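Local structure of desmoplakin (Homo sapiens, 3R6N) at residues 3-15 / 61-74. The protein probably links intermediate filaments to desmosomes in cell adhesion, with a plakin domain that includes a rigid run of four spectrin repeats. Sequence-based numbering, arbitrary orientation.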
ATOM      1  N   TRP A   3       5.843  -1.241 -85.548  1.00116.62           N
ATOM      2  CA  TRP A   3       5.561  -2.616 -85.947  1.00115.54           C
ATOM      3  C   TRP A   3       4.355  -2.725 -86.870  1.00115.25           C
ATOM      4  O   TRP A   3       3.741  -1.727 -87.242  1.00115.98           O
ATOM      5  CB  TRP A   3       5.283  -3.483 -84.716  1.00114.15           C
ATOM      6  CG  TRP A   3       6.373  -3.522 -83.694  1.00114.43           C
ATOM      7  CD1 TRP A   3       7.718  -3.488 -83.921  1.00115.87           C
ATOM      8  CD2 TRP A   3       6.207  -3.609 -82.273  1.00113.48           C
ATOM      9  NE1 TRP A   3       8.399  -3.547 -82.728  1.00115.97           N
ATOM     10  CE2 TRP A   3       7.493  -3.620 -81.702  1.00114.43           C
ATOM     11  CE3 TRP A   3       5.093  -3.676 -81.430  1.00112.10           C
ATOM     12  CZ2 TRP A   3       7.697  -3.696 -80.326  1.00113.93           C
ATOM     13  CZ3 TRP A   3       5.296  -3.751 -80.067  1.00111.51           C
ATOM     14  CH2 TRP A   3       6.588  -3.762 -79.527  1.00112.38           C
ATOM     15  N   ASP A   4       4.029  -3.964 -87.221  1.00119.19           N
ATOM     16  CA  ASP A   4       2.797  -4.300 -87.924  1.00118.90           C
ATOM     17  C   ASP A   4       1.583  -3.766 -87.157  1.00118.36           C
ATOM     18  O   ASP A   4       1.577  -3.751 -85.927  1.00117.64           O
ATOM     19  CB  ASP A   4       2.717  -5.822 -88.089  1.00118.50           C
ATOM     20  CG  ASP A   4       1.303  -6.323 -88.304  1.00118.16           C
ATOM     21  OD1 ASP A   4       0.568  -5.727 -89.119  1.00118.63           O
ATOM     22  OD2 ASP A   4       0.928  -7.325 -87.659  1.00117.76           O
ATOM     23  N   GLU A   5       0.560  -3.326 -87.885  1.00130.92           N
ATOM     24  CA  GLU A   5      -0.620  -2.719 -87.267  1.00130.94           C
ATOM     25  C   GLU A   5      -1.448  -3.704 -86.444  1.00129.80           C
ATOM     26  O   GLU A   5      -2.083  -3.318 -85.462  1.00129.50           O
ATOM     27  CB  GLU A   5      -1.499  -2.045 -88.324  1.00132.38           C
ATOM     28  CG  GLU A   5      -0.789  -0.966 -89.124  1.00133.98           C
ATOM     29  CD  GLU A   5      -0.188   0.115 -88.245  1.00134.65           C
ATOM     30  OE1 GLU A   5      -0.736   0.370 -87.150  1.00134.20           O
ATOM     31  OE2 GLU A   5       0.834   0.711 -88.649  1.00135.82           O
ATOM     32  N   PHE A   6      -1.449  -4.970 -86.852  1.00106.70           N
ATOM     33  CA  PHE A   6      -2.142  -6.015 -86.105  1.00106.10           C
ATOM     34  C   PHE A   6      -1.357  -6.345 -84.842  1.00105.25           C
ATOM     35  O   PHE A   6      -1.922  -6.774 -83.835  1.00104.75           O
ATOM     36  CB  PHE A   6      -2.320  -7.272 -86.964  1.00106.59           C
ATOM     37  CG  PHE A   6      -2.962  -8.425 -86.236  1.00106.56           C
ATOM     38  CD1 PHE A   6      -4.342  -8.564 -86.207  1.00107.05           C
ATOM     39  CD2 PHE A   6      -2.185  -9.372 -85.586  1.00106.47           C
ATOM     40  CE1 PHE A   6      -4.934  -9.626 -85.537  1.00107.41           C
ATOM     41  CE2 PHE A   6      -2.771 -10.435 -84.915  1.00106.91           C
ATOM     42  CZ  PHE A   6      -4.147 -10.561 -84.891  1.00107.36           C
ATOM     43  N   THR A   7      -0.045  -6.143 -84.905  1.00102.57           N
ATOM     44  CA  THR A   7       0.819  -6.372 -83.755  1.00102.09           C
ATOM     45  C   THR A   7       0.699  -5.222 -82.755  1.00101.60           C
ATOM     46  O   THR A   7       0.734  -5.440 -81.546  1.00100.93           O
ATOM     47  CB  THR A   7       2.291  -6.555 -84.182  1.00102.74           C
ATOM     48  OG1 THR A   7       2.408  -7.707 -85.031  1.00103.39           O
ATOM     49  CG2 THR A   7       3.178  -6.736 -82.962  1.00102.59           C
ATOM     50  N   LYS A   8       0.545  -4.003 -83.268  1.00113.91           N
ATOM     51  CA  LYS A   8       0.361  -2.821 -82.426  1.00113.96           C
ATOM     52  C   LYS A   8      -0.961  -2.864 -81.669  1.00113.41           C
ATOM     53  O   LYS A   8      -1.119  -2.192 -80.652  1.00113.23           O
ATOM     54  CB  LYS A   8       0.416  -1.536 -83.258  1.00115.45           C
ATOM     55  CG  LYS A   8       1.799  -1.146 -83.743  1.00116.37           C
ATOM     56  CD  LYS A   8       1.752   0.179 -84.494  1.00118.31           C
ATOM     57  CE  LYS A   8       3.092   0.509 -85.132  1.00119.57           C
ATOM     58  NZ  LYS A   8       3.056   1.775 -85.921  1.00121.93           N
ATOM     59  N   HIS A   9      -1.912  -3.638 -82.181  1.00107.42           N
ATOM     60  CA  HIS A   9      -3.221  -3.758 -81.546  1.00107.25           C
ATOM     61  C   HIS A   9      -3.231  -4.852 -80.488  1.00106.25           C
ATOM     62  O   HIS A   9      -3.618  -4.621 -79.344  1.00105.75           O
ATOM     63  CB  HIS A   9      -4.303  -4.043 -82.588  1.00108.17           C
ATOM     64  CG  HIS A   9      -5.604  -4.486 -81.997  1.00108.28           C
ATOM     65  ND1 HIS A   9      -6.475  -3.618 -81.373  1.00108.80           N
ATOM     66  CD2 HIS A   9      -6.180  -5.711 -81.924  1.00108.31           C
ATOM     67  CE1 HIS A   9      -7.533  -4.286 -80.948  1.00109.02           C
ATOM     68  NE2 HIS A   9      -7.378  -5.558 -81.270  1.00108.78           N
ATOM     69  N   VAL A  10      -2.807  -6.046 -80.888  1.00 91.35           N
ATOM     70  CA  VAL A  10      -2.748  -7.198 -79.995  1.00 91.03           C
ATOM     71  C   VAL A  10      -1.846  -6.940 -78.791  1.00 90.28           C
ATOM     72  O   VAL A  10      -2.134  -7.389 -77.680  1.00 89.93           O
ATOM     73  CB  VAL A  10      -2.271  -8.462 -80.748  1.00 91.78           C
ATOM     74  CG1 VAL A  10      -1.620  -9.450 -79.797  1.00 91.92           C
ATOM     75  CG2 VAL A  10      -3.431  -9.106 -81.495  1.00 92.66           C
ATOM     76  N   THR A  11      -0.759  -6.209 -79.011  1.00 93.22           N
ATOM     77  CA  THR A  11       0.194  -5.917 -77.945  1.00 92.81           C
ATOM     78  C   THR A  11      -0.283  -4.779 -77.038  1.00 92.27           C
ATOM     79  O   THR A  11      -0.078  -4.818 -75.825  1.00 91.70           O
ATOM     80  CB  THR A  11       1.597  -5.603 -78.508  1.00 93.45           C
ATOM     81  OG1 THR A  11       2.149  -6.788 -79.094  1.00 94.16           O
ATOM     82  CG2 THR A  11       2.522  -5.125 -77.405  1.00 93.27           C
ATOM     83  N   SER A  12      -0.922  -3.775 -77.630  1.00 91.09           N
ATOM     84  CA  SER A  12      -1.450  -2.643 -76.875  1.00 91.11           C
ATOM     85  C   SER A  12      -2.546  -3.087 -75.909  1.00 90.45           C
ATOM     86  O   SER A  12      -2.569  -2.675 -74.748  1.00 89.96           O
ATOM     87  CB  SER A  12      -1.987  -1.570 -77.828  1.00 92.39           C
ATOM     88  OG  SER A  12      -2.563  -0.483 -77.122  1.00 92.93           O
ATOM     89  N   GLU A  13      -3.453  -3.929 -76.396  1.00129.52           N
ATOM     90  CA  GLU A  13      -4.554  -4.422 -75.579  1.00129.29           C
ATOM     91  C   GLU A  13      -4.044  -5.245 -74.400  1.00128.45           C
ATOM     92  O   GLU A  13      -4.603  -5.187 -73.306  1.00128.07           O
ATOM     93  CB  GLU A  13      -5.523  -5.250 -76.426  1.00130.07           C
ATOM     94  CG  GLU A  13      -6.747  -5.735 -75.666  1.00130.22           C
ATOM     95  CD  GLU A  13      -7.692  -6.549 -76.532  1.00131.54           C
ATOM     96  OE1 GLU A  13      -7.549  -6.513 -77.773  1.00132.07           O
ATOM     97  OE2 GLU A  13      -8.578  -7.227 -75.970  1.00132.23           O
ATOM     98  N   CYS A  14      -2.982  -6.009 -74.627  1.00 92.91           N
ATOM     99  CA  CYS A  14      -2.378  -6.811 -73.566  1.00 92.60           C
ATOM    100  C   CYS A  14      -1.727  -5.944 -72.500  1.00 91.86           C
ATOM    101  O   CYS A  14      -2.045  -6.058 -71.318  1.00 91.37           O
ATOM    102  CB  CYS A  14      -1.340  -7.775 -74.137  1.00 93.33           C
ATOM    103  SG  CYS A  14      -2.008  -9.357 -74.654  1.00 94.60           S
ATOM    104  N   LEU A  15      -0.806  -5.084 -72.921  1.00 77.95           N
ATOM    105  CA  LEU A  15      -0.124  -4.195 -71.992  1.00 77.62           C
ATOM    106  C   LEU A  15      -1.132  -3.299 -71.283  1.00 77.24           C
ATOM    107  O   LEU A  15      -0.873  -2.801 -70.192  1.00 76.83           O
ATOM    108  CB  LEU A  15       0.917  -3.346 -72.722  1.00 78.37           C
ATOM    109  CG  LEU A  15       2.080  -4.084 -73.391  1.00 76.67           C
ATOM    110  CD1 LEU A  15       3.052  -3.088 -74.002  1.00 77.61           C
ATOM    111  CD2 LEU A  15       2.798  -4.983 -72.402  1.00 76.62           C
ATOM    112  N   ILE A  61      -1.189 -15.791 -77.464  1.00 92.52           N
ATOM    113  CA  ILE A  61      -0.932 -14.514 -78.117  1.00 90.34           C
ATOM    114  C   ILE A  61       0.519 -14.365 -78.588  1.00 90.61           C
ATOM    115  O   ILE A  61       0.781 -13.766 -79.635  1.00 89.99           O
ATOM    116  CB  ILE A  61      -1.364 -13.334 -77.212  1.00 88.14           C
ATOM    117  CG1 ILE A  61      -2.890 -13.206 -77.231  1.00 87.89           C
ATOM    118  CG2 ILE A  61      -0.706 -12.036 -77.653  1.00 86.54           C
ATOM    119  CD1 ILE A  61      -3.419 -11.987 -76.524  1.00 86.09           C
ATOM    120  N   LYS A  62       1.454 -14.923 -77.825  1.00108.59           N
ATOM    121  CA  LYS A  62       2.863 -14.897 -78.205  1.00109.43           C
ATOM    122  C   LYS A  62       3.138 -15.855 -79.362  1.00111.66           C
ATOM    123  O   LYS A  62       4.159 -15.747 -80.046  1.00112.34           O
ATOM    124  CB  LYS A  62       3.757 -15.244 -77.010  1.00110.53           C
ATOM    125  CG  LYS A  62       3.704 -14.235 -75.871  1.00108.39           C
ATOM    126  CD  LYS A  62       4.829 -14.473 -74.874  1.00109.66           C
ATOM    127  CE  LYS A  62       4.809 -15.899 -74.350  1.00112.48           C
ATOM    128  NZ  LYS A  62       6.034 -16.221 -73.568  1.00114.50           N
ATOM    129  N   ALA A  63       2.217 -16.792 -79.573  1.00131.64           N
ATOM    130  CA  ALA A  63       2.347 -17.785 -80.635  1.00134.12           C
ATOM    131  C   ALA A  63       1.960 -17.200 -81.987  1.00132.82           C
ATOM    132  O   ALA A  63       2.468 -17.619 -83.026  1.00134.26           O
ATOM    133  CB  ALA A  63       1.490 -19.005 -80.324  1.00136.62           C
ATOM    134  N   ASP A  64       1.056 -16.228 -81.964  1.00136.67           N
ATOM    135  CA  ASP A  64       0.589 -15.581 -83.184  1.00135.60           C
ATOM    136  C   ASP A  64       1.558 -14.494 -83.632  1.00134.22           C
ATOM    137  O   ASP A  64       1.800 -14.321 -84.826  1.00134.41           O
ATOM    138  CB  ASP A  64      -0.809 -14.992 -82.974  1.00134.18           C
ATOM    139  CG  ASP A  64      -1.864 -16.062 -82.747  1.00135.92           C
ATOM    140  OD1 ASP A  64      -1.490 -17.222 -82.468  1.00138.22           O
ATOM    141  OD2 ASP A  64      -3.067 -15.744 -82.846  1.00135.39           O
ATOM    142  N   LEU A  65       2.113 -13.771 -82.666  1.00102.41           N
ATOM    143  CA  LEU A  65       3.064 -12.703 -82.951  1.00101.50           C
ATOM    144  C   LEU A  65       4.337 -13.239 -83.601  1.00103.27           C
ATOM    145  O   LEU A  65       4.614 -14.436 -83.564  1.00105.30           O
ATOM    146  CB  LEU A  65       3.415 -11.949 -81.665  1.00100.34           C
ATOM    147  CG  LEU A  65       2.267 -11.203 -80.980  1.00 98.63           C
ATOM    148  CD1 LEU A  65       2.675 -10.730 -79.590  1.00 97.91           C
ATOM    149  CD2 LEU A  65       1.791 -10.034 -81.832  1.00 97.64           C
ATOM    150  N   ARG A  66       5.105 -12.338 -84.203  1.00 90.94           N
ATOM    151  CA  ARG A  66       6.387 -12.691 -84.797  1.00 92.69           C
ATOM    152  C   ARG A  66       7.370 -11.562 -84.559  1.00 92.27           C
ATOM    153  O   ARG A  66       8.574 -11.719 -84.758  1.00 93.88           O
ATOM    154  CB  ARG A  66       6.241 -12.937 -86.298  1.00 93.30           C
ATOM    155  CG  ARG A  66       5.297 -14.069 -86.655  1.00 94.13           C
ATOM    156  CD  ARG A  66       4.840 -13.941 -88.088  1.00 94.01           C
ATOM    157  NE  ARG A  66       4.237 -12.638 -88.344  1.00 92.00           N
ATOM    158  CZ  ARG A  66       2.960 -12.350 -88.112  1.00 90.83           C
ATOM    159  NH1 ARG A  66       2.147 -13.275 -87.616  1.00 91.33           N
ATOM    160  NH2 ARG A  66       2.493 -11.138 -88.374  1.00 89.57           N
ATOM    161  N   GLU A  67       6.842 -10.417 -84.136  1.00111.79           N
ATOM    162  CA  GLU A  67       7.677  -9.262 -83.844  1.00111.63           C
ATOM    163  C   GLU A  67       8.594  -9.559 -82.667  1.00112.53           C
ATOM    164  O   GLU A  67       8.154 -10.009 -81.609  1.00112.07           O
ATOM    165  CB  GLU A  67       6.825  -8.027 -83.558  1.00109.95           C
ATOM    166  CG  GLU A  67       7.525  -6.725 -83.903  1.00110.36           C
ATOM    167  CD  GLU A  67       7.836  -6.618 -85.384  1.00111.27           C
ATOM    168  OE1 GLU A  67       6.952  -6.957 -86.201  1.00110.73           O
ATOM    169  OE2 GLU A  67       8.964  -6.204 -85.733  1.00112.70           O
ATOM    170  N   LYS A  68       9.878  -9.297 -82.869  1.00120.06           N
ATOM    171  CA  LYS A  68      10.911  -9.666 -81.911  1.00121.59           C
ATOM    172  C   LYS A  68      10.727  -9.007 -80.541  1.00120.43           C
ATOM    173  O   LYS A  68      10.668  -9.690 -79.517  1.00120.69           O
ATOM    174  CB  LYS A  68      12.282  -9.331 -82.500  1.00123.63           C
ATOM    175  CG  LYS A  68      12.374  -9.624 -83.994  1.00124.47           C
ATOM    176  CD  LYS A  68      13.608  -8.993 -84.618  1.00126.34           C
ATOM    177  CE  LYS A  68      13.522  -8.989 -86.138  1.00126.61           C
ATOM    178  NZ  LYS A  68      14.673  -8.278 -86.764  1.00128.58           N
ATOM    179  N   SER A  69      10.637  -7.680 -80.528  1.00103.19           N
ATOM    180  CA  SER A  69      10.508  -6.933 -79.281  1.00102.27           C
ATOM    181  C   SER A  69       9.177  -7.193 -78.593  1.00100.31           C
ATOM    182  O   SER A  69       9.133  -7.494 -77.401  1.00100.01           O
ATOM    183  CB  SER A  69      10.661  -5.436 -79.538  1.00102.19           C
ATOM    184  OG  SER A  69      11.991  -5.116 -79.897  1.00104.36           O
ATOM    185  N   ALA A  70       8.095  -7.061 -79.354  1.00 83.52           N
ATOM    186  CA  ALA A  70       6.747  -7.267 -78.837  1.00 81.94           C
ATOM    187  C   ALA A  70       6.669  -8.454 -77.883  1.00 82.22           C
ATOM    188  O   ALA A  70       6.230  -8.316 -76.741  1.00 81.35           O
ATOM    189  CB  ALA A  70       5.769  -7.451 -79.987  1.00 81.49           C
ATOM    190  N   ILE A  71       7.100  -9.617 -78.362  1.00 80.68           N
ATOM    191  CA  ILE A  71       7.051 -10.840 -77.567  1.00 81.70           C
ATOM    192  C   ILE A  71       7.819 -10.686 -76.260  1.00 82.16           C
ATOM    193  O   ILE A  71       7.324 -11.046 -75.192  1.00 81.82           O
ATOM    194  CB  ILE A  71       7.615 -12.041 -78.348  1.00 84.04           C
ATOM    195  CG1 ILE A  71       6.836 -12.241 -79.651  1.00 83.69           C
ATOM    196  CG2 ILE A  71       7.583 -13.296 -77.487  1.00 85.77           C
ATOM    197  CD1 ILE A  71       7.364 -13.356 -80.516  1.00 86.02           C
ATOM    198  N   TYR A  72       9.031 -10.151 -76.348  1.00 90.79           N
ATOM    199  CA  TYR A  72       9.857  -9.948 -75.168  1.00 91.50           C
ATOM    200  C   TYR A  72       9.198  -8.960 -74.206  1.00 89.34           C
ATOM    201  O   TYR A  72       9.133  -9.203 -73.000  1.00 89.24           O
ATOM    202  CB  TYR A  72      11.253  -9.463 -75.563  1.00 93.24           C
ATOM    203  CG  TYR A  72      12.133  -9.137 -74.378  1.00 94.21           C
ATOM    204  CD1 TYR A  72      12.875 -10.126 -73.744  1.00 96.55           C
ATOM    205  CD2 TYR A  72      12.213  -7.841 -73.887  1.00 93.14           C
ATOM    206  CE1 TYR A  72      13.678  -9.831 -72.658  1.00 97.64           C
ATOM    207  CE2 TYR A  72      13.012  -7.538 -72.799  1.00 94.16           C
ATOM    208  CZ  TYR A  72      13.742  -8.535 -72.189  1.00 96.33           C
ATOM    209  OH  TYR A  72      14.536  -8.227 -71.104  1.00 97.52           O
ATOM    210  N   GLN A  73       8.704  -7.853 -74.750  1.00 90.22           N
ATOM    211  CA  GLN A  73       8.076  -6.809 -73.948  1.00 88.56           C
ATOM    212  C   GLN A  73       6.836  -7.307 -73.205  1.00 87.16           C
ATOM    213  O   GLN A  73       6.575  -6.897 -72.077  1.00 86.34           O
ATOM    214  CB  GLN A  73       7.716  -5.609 -74.824  1.00 87.96           C
ATOM    215  CG  GLN A  73       7.004  -4.495 -74.072  1.00 86.74           C
ATOM    216  CD  GLN A  73       6.849  -3.235 -74.899  1.00 86.99           C
ATOM    217  OE1 GLN A  73       7.361  -3.145 -76.016  1.00 88.04           O
ATOM    218  NE2 GLN A  73       6.144  -2.249 -74.349  1.00 86.33           N
ATOM    219  N   LEU A  74       6.069  -8.180 -73.844  1.00 78.45           N
ATOM    220  CA  LEU A  74       4.884  -8.748 -73.215  1.00 77.60           C
ATOM    221  C   LEU A  74       5.285  -9.677 -72.086  1.00 78.59           C
ATOM    222  O   LEU A  74       4.730  -9.614 -70.994  1.00 77.75           O
ATOM    223  CB  LEU A  74       4.037  -9.513 -74.232  1.00 77.87           C
ATOM    224  CG  LEU A  74       3.176  -8.692 -75.189  1.00 76.85           C
ATOM    225  CD1 LEU A  74       2.460  -9.603 -76.168  1.00 77.46           C
ATOM    226  CD2 LEU A  74       2.177  -7.852 -74.425  1.00 75.39           C
TER
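W3, T7 and T11 face E67 and A70 where helices 5-15 and 68-74 run side by side, nearly parallel at 8°, their axes 10.7 Å apart. This is the end of a three-helix bundle of the spectrin-repeat type, far from the centre of the elongated chain. Helix 34-64 runs antiparallel to both and brings I61 against helix 5-15, and the turn 65-67 joins it to helix 68-117. The indole of W3 lies against that turn and the first turn of the next helix. CG of E67 sits over the five-membered ring of W3, 3.4 Å from its centroid. On the same face, CB of A70 is 3.9 Å from the centroid of the six-membered ring. Both are CH-pi contacts. E67 bends at chi2 (63°), and its carboxylate lies only 20° from the plane of the indole. OE1 of Q73 approaches the W3 ring at its edge. D4 caps helix 5-15: its OD1 accepts from F6 N at 3.1 Å, and its OD2 accepts from T7 OG1 at 3.0 Å. T7 has OG1 on the cap, and CG2, anti to the backbone N, meets L65 CD2. Further along, the contact is mostly between apolar side chains. V10 CG1 packs on I61 CG2, and L15 CD2 on L74 CD2. M18 also touches L74. CD2 of L74 reaches C14 CB at 3.5 Å, and the sulfur SG of C14 lies 3.5 Å from I61 CD1.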